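Protein RIF2 (Saccharomyces cerevisiae, PDB 4BJ1) regulates telomere length and contributes to transcriptional silencing, interacting with RIF1 and with the C-terminus of the telomere protein RAP1. Local coordinates at residues 229-237 / 248-256. Residues are numbered along the deposited sequence; the frame is centred on the assembly and turned at random.
Sequences YLKKMIKFT and YNSLVTCQL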
loop_
_atom_site.group_PDB
_atom_site.type_symbol
_atom_site.label_atom_id
_atom_site.label_comp_id
_atom_site.label_asym_id
_atom_site.label_seq_id
_atom_site.Cartn_x
_atom_site.Cartn_y
_atom_site.Cartn_z
ATOM N N TYR A 229 4.193 17.625 6.781
ATOM C CA TYR A 229 3.526 16.359 6.488
ATOM C C TYR A 229 3.186 16.168 5.024
ATOM O O TYR A 229 3.144 15.030 4.559
ATOM C CB TYR A 229 2.297 16.164 7.370
ATOM C CG TYR A 229 2.662 15.837 8.804
ATOM C CD1 TYR A 229 3.479 14.749 9.108
ATOM C CD2 TYR A 229 2.166 16.596 9.859
ATOM C CE1 TYR A 229 3.828 14.450 10.426
ATOM C CE2 TYR A 229 2.511 16.308 11.181
ATOM C CZ TYR A 229 3.331 15.226 11.461
ATOM O OH TYR A 229 3.640 14.921 12.763
ATOM N N LEU A 230 2.966 17.258 4.286
ATOM C CA LEU A 230 2.688 17.171 2.849
ATOM C C LEU A 230 3.964 16.753 2.115
ATOM O O LEU A 230 3.892 15.986 1.160
ATOM C CB LEU A 230 2.198 18.517 2.308
ATOM C CG LEU A 230 0.775 18.928 2.634
ATOM C CD1 LEU A 230 0.630 20.420 2.520
ATOM C CD2 LEU A 230 -0.231 18.221 1.730
ATOM N N LYS A 231 5.130 17.258 2.575
ATOM C CA LYS A 231 6.442 16.931 2.030
ATOM C C LYS A 231 6.724 15.458 2.316
ATOM O O LYS A 231 7.125 14.742 1.404
ATOM C CB LYS A 231 7.523 17.822 2.649
ATOM C CG LYS A 231 7.442 19.290 2.218
ATOM C CD LYS A 231 8.277 20.197 3.126
ATOM C CE LYS A 231 7.944 21.667 3.008
ATOM N NZ LYS A 231 8.282 22.397 4.264
ATOM N N LYS A 232 6.418 14.978 3.552
ATOM C CA LYS A 232 6.599 13.567 3.934
ATOM C C LYS A 232 5.834 12.639 3.005
ATOM O O LYS A 232 6.352 11.581 2.621
ATOM C CB LYS A 232 6.207 13.312 5.398
ATOM C CG LYS A 232 7.243 13.824 6.375
ATOM C CD LYS A 232 6.974 13.411 7.803
ATOM C CE LYS A 232 7.909 14.137 8.744
ATOM N NZ LYS A 232 7.546 13.925 10.170
ATOM N N MET A 233 4.620 13.075 2.605
ATOM C CA MET A 233 3.715 12.343 1.732
ATOM C C MET A 233 4.356 11.968 0.393
ATOM O O MET A 233 4.087 10.877 -0.110
ATOM C CB MET A 233 2.404 13.128 1.525
ATOM C CG MET A 233 1.253 12.269 1.044
ATOM S SD MET A 233 -0.230 13.241 0.671
ATOM C CE MET A 233 -0.341 12.937 -0.973
ATOM N N ILE A 234 5.195 12.858 -0.182
ATOM C CA ILE A 234 5.806 12.604 -1.483
ATOM C C ILE A 234 7.285 12.129 -1.357
ATOM O O ILE A 234 8.001 12.041 -2.354
ATOM C CB ILE A 234 5.605 13.801 -2.426
ATOM C CG1 ILE A 234 6.316 15.072 -1.893
ATOM C CG2 ILE A 234 4.101 14.012 -2.664
ATOM C CD1 ILE A 234 6.337 16.292 -2.849
ATOM N N LYS A 235 7.715 11.767 -0.134
ATOM C CA LYS A 235 9.043 11.197 0.095
ATOM C C LYS A 235 8.804 9.701 0.218
ATOM O O LYS A 235 7.894 9.271 0.954
ATOM C CB LYS A 235 9.720 11.740 1.373
ATOM C CG LYS A 235 9.997 13.249 1.396
ATOM C CD LYS A 235 10.987 13.754 0.340
ATOM C CE LYS A 235 11.360 15.191 0.611
ATOM N NZ LYS A 235 12.328 15.323 1.744
ATOM N N PHE A 236 9.590 8.914 -0.535
ATOM C CA PHE A 236 9.443 7.470 -0.530
ATOM C C PHE A 236 10.581 6.772 0.194
ATOM O O PHE A 236 11.717 7.264 0.213
ATOM C CB PHE A 236 9.247 6.928 -1.946
ATOM C CG PHE A 236 8.100 7.544 -2.717
ATOM C CD1 PHE A 236 6.859 7.745 -2.113
ATOM C CD2 PHE A 236 8.247 7.889 -4.059
ATOM C CE1 PHE A 236 5.801 8.321 -2.828
ATOM C CE2 PHE A 236 7.191 8.452 -4.773
ATOM C CZ PHE A 236 5.976 8.666 -4.152
ATOM N N THR A 237 10.261 5.616 0.791
ATOM C CA THR A 237 11.176 4.823 1.600
ATOM C C THR A 237 11.460 3.406 1.093
ATOM O O THR A 237 12.279 2.706 1.715
ATOM C CB THR A 237 10.692 4.766 3.050
ATOM O OG1 THR A 237 9.536 3.932 3.134
ATOM C CG2 THR A 237 10.472 6.143 3.663
ATOM N N TYR A 248 15.306 10.378 -6.838
ATOM C CA TYR A 248 13.955 10.860 -6.657
ATOM C C TYR A 248 13.850 11.786 -5.425
ATOM O O TYR A 248 13.443 12.939 -5.577
ATOM C CB TYR A 248 12.903 9.711 -6.638
ATOM C CG TYR A 248 11.542 10.208 -6.198
ATOM C CD1 TYR A 248 10.674 10.817 -7.106
ATOM C CD2 TYR A 248 11.172 10.188 -4.856
ATOM C CE1 TYR A 248 9.465 11.380 -6.691
ATOM C CE2 TYR A 248 9.963 10.743 -4.430
ATOM C CZ TYR A 248 9.120 11.347 -5.350
ATOM O OH TYR A 248 7.962 11.934 -4.927
ATOM N N ASN A 249 14.247 11.306 -4.238
ATOM C CA ASN A 249 14.116 12.101 -3.031
ATOM C C ASN A 249 15.016 13.347 -3.012
ATOM O O ASN A 249 14.572 14.384 -2.512
ATOM C CB ASN A 249 14.276 11.260 -1.780
ATOM C CG ASN A 249 13.145 10.299 -1.541
ATOM O OD1 ASN A 249 11.958 10.595 -1.739
ATOM N ND2 ASN A 249 13.484 9.112 -1.099
ATOM N N SER A 250 16.230 13.286 -3.589
ATOM C CA SER A 250 17.082 14.477 -3.632
ATOM C C SER A 250 16.434 15.594 -4.446
ATOM O O SER A 250 16.427 16.738 -3.985
ATOM C CB SER A 250 18.461 14.156 -4.185
ATOM O OG SER A 250 19.110 13.276 -3.286
ATOM N N LEU A 251 15.849 15.252 -5.631
ATOM C CA LEU A 251 15.185 16.201 -6.526
ATOM C C LEU A 251 14.055 16.874 -5.795
ATOM O O LEU A 251 13.984 18.100 -5.815
ATOM C CB LEU A 251 14.649 15.530 -7.804
ATOM C CG LEU A 251 13.992 16.506 -8.792
ATOM C CD1 LEU A 251 15.019 17.180 -9.660
ATOM C CD2 LEU A 251 12.948 15.834 -9.633
ATOM N N VAL A 252 13.208 16.080 -5.110
ATOM C CA VAL A 252 12.078 16.594 -4.332
ATOM C C VAL A 252 12.582 17.553 -3.241
ATOM O O VAL A 252 12.165 18.704 -3.236
ATOM C CB VAL A 252 11.137 15.479 -3.776
ATOM C CG1 VAL A 252 9.959 16.085 -3.032
ATOM C CG2 VAL A 252 10.649 14.542 -4.880
ATOM N N THR A 253 13.511 17.102 -2.375
ATOM C CA THR A 253 14.108 17.893 -1.294
ATOM C C THR A 253 14.699 19.232 -1.784
ATOM O O THR A 253 14.444 20.278 -1.187
ATOM C CB THR A 253 15.132 17.032 -0.540
ATOM O OG1 THR A 253 14.452 15.898 -0.001
ATOM C CG2 THR A 253 15.853 17.791 0.583
ATOM N N CYS A 254 15.456 19.199 -2.878
ATOM C CA CYS A 254 16.104 20.386 -3.405
ATOM C C CYS A 254 15.158 21.344 -4.065
ATOM O O CYS A 254 15.341 22.553 -3.923
ATOM C CB CYS A 254 17.258 20.006 -4.313
ATOM S SG CYS A 254 18.565 19.107 -3.441
ATOM N N GLN A 255 14.138 20.831 -4.750
ATOM C CA GLN A 255 13.134 21.678 -5.380
ATOM C C GLN A 255 12.259 22.346 -4.315
ATOM O O GLN A 255 11.988 23.539 -4.429
ATOM C CB GLN A 255 12.306 20.890 -6.388
ATOM C CG GLN A 255 13.098 20.576 -7.653
ATOM C CD GLN A 255 12.658 21.449 -8.785
ATOM O OE1 GLN A 255 11.487 21.429 -9.213
ATOM N NE2 GLN A 255 13.573 22.281 -9.250
ATOM N N LEU A 256 11.924 21.628 -3.231
ATOM C CA LEU A 256 11.137 22.196 -2.137
ATOM C C LEU A 256 11.842 23.352 -1.426
ATOM O O LEU A 256 11.167 24.241 -0.923
ATOM C CB LEU A 256 10.715 21.123 -1.130
ATOM C CG LEU A 256 9.549 20.231 -1.549
ATOM C CD1 LEU A 256 9.532 18.973 -0.743
ATOM C CD2 LEU A 256 8.203 20.967 -1.443
#
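In Y248 the ring carbon CG stands anti to the backbone N (chi1 170°), which carries the phenol across to I234, while N249, with CG anti to its carbonyl carbon (chi1 -69°), presents its amide to F236. These two neighbours, on the helical lid of an AAA+ fold, tie helix 243-257 to the chain where it leaves helix 223-233. The N249 amide grips the backbone of F236 twice: F236 N donates to a lone pair of N249 OD1 at 3.1 Å, and N249 ND2 donates a hydrogen bond to F236 O at 2.9 Å, tilted slightly from the amide plane. Both polar atoms of the amide are thus used, which fixes its rotation and pins a loop residue at N and O alike. One residue earlier, Y248 OH donates to I234 O at 2.6 Å, in the carbonyl plane; the same hydroxyl is hydrogen-bonded to Y284 of helix 276-290. The phenyl of F236 lies nearly parallel to the Y248 ring, planes at 12°, but strongly offset, with little of one ring above the other; F236 CD2 comes to 3.4 Å from Y248 CE2. Helix 10-26 also touches F236, through A17 and E20. Further along helix 243-257 the contact turns apolar: I234 CD1 packs on V252 CG1 at 3.6 Å, and L256 CD1 meets K231 CG, with F267 of helix 262-272 touching I234, K231 and L256. K235 runs along this margin, its aliphatic chain bending at chi2 and chi4 past V252 to bring the ammonium to T253. There K235 NZ donates to T253 OG1 at 2.8 Å, and T253 OG1 in turn donates a hydrogen bond to N249 O, approaching from the opposite face of the carbonyl plane to T253 N.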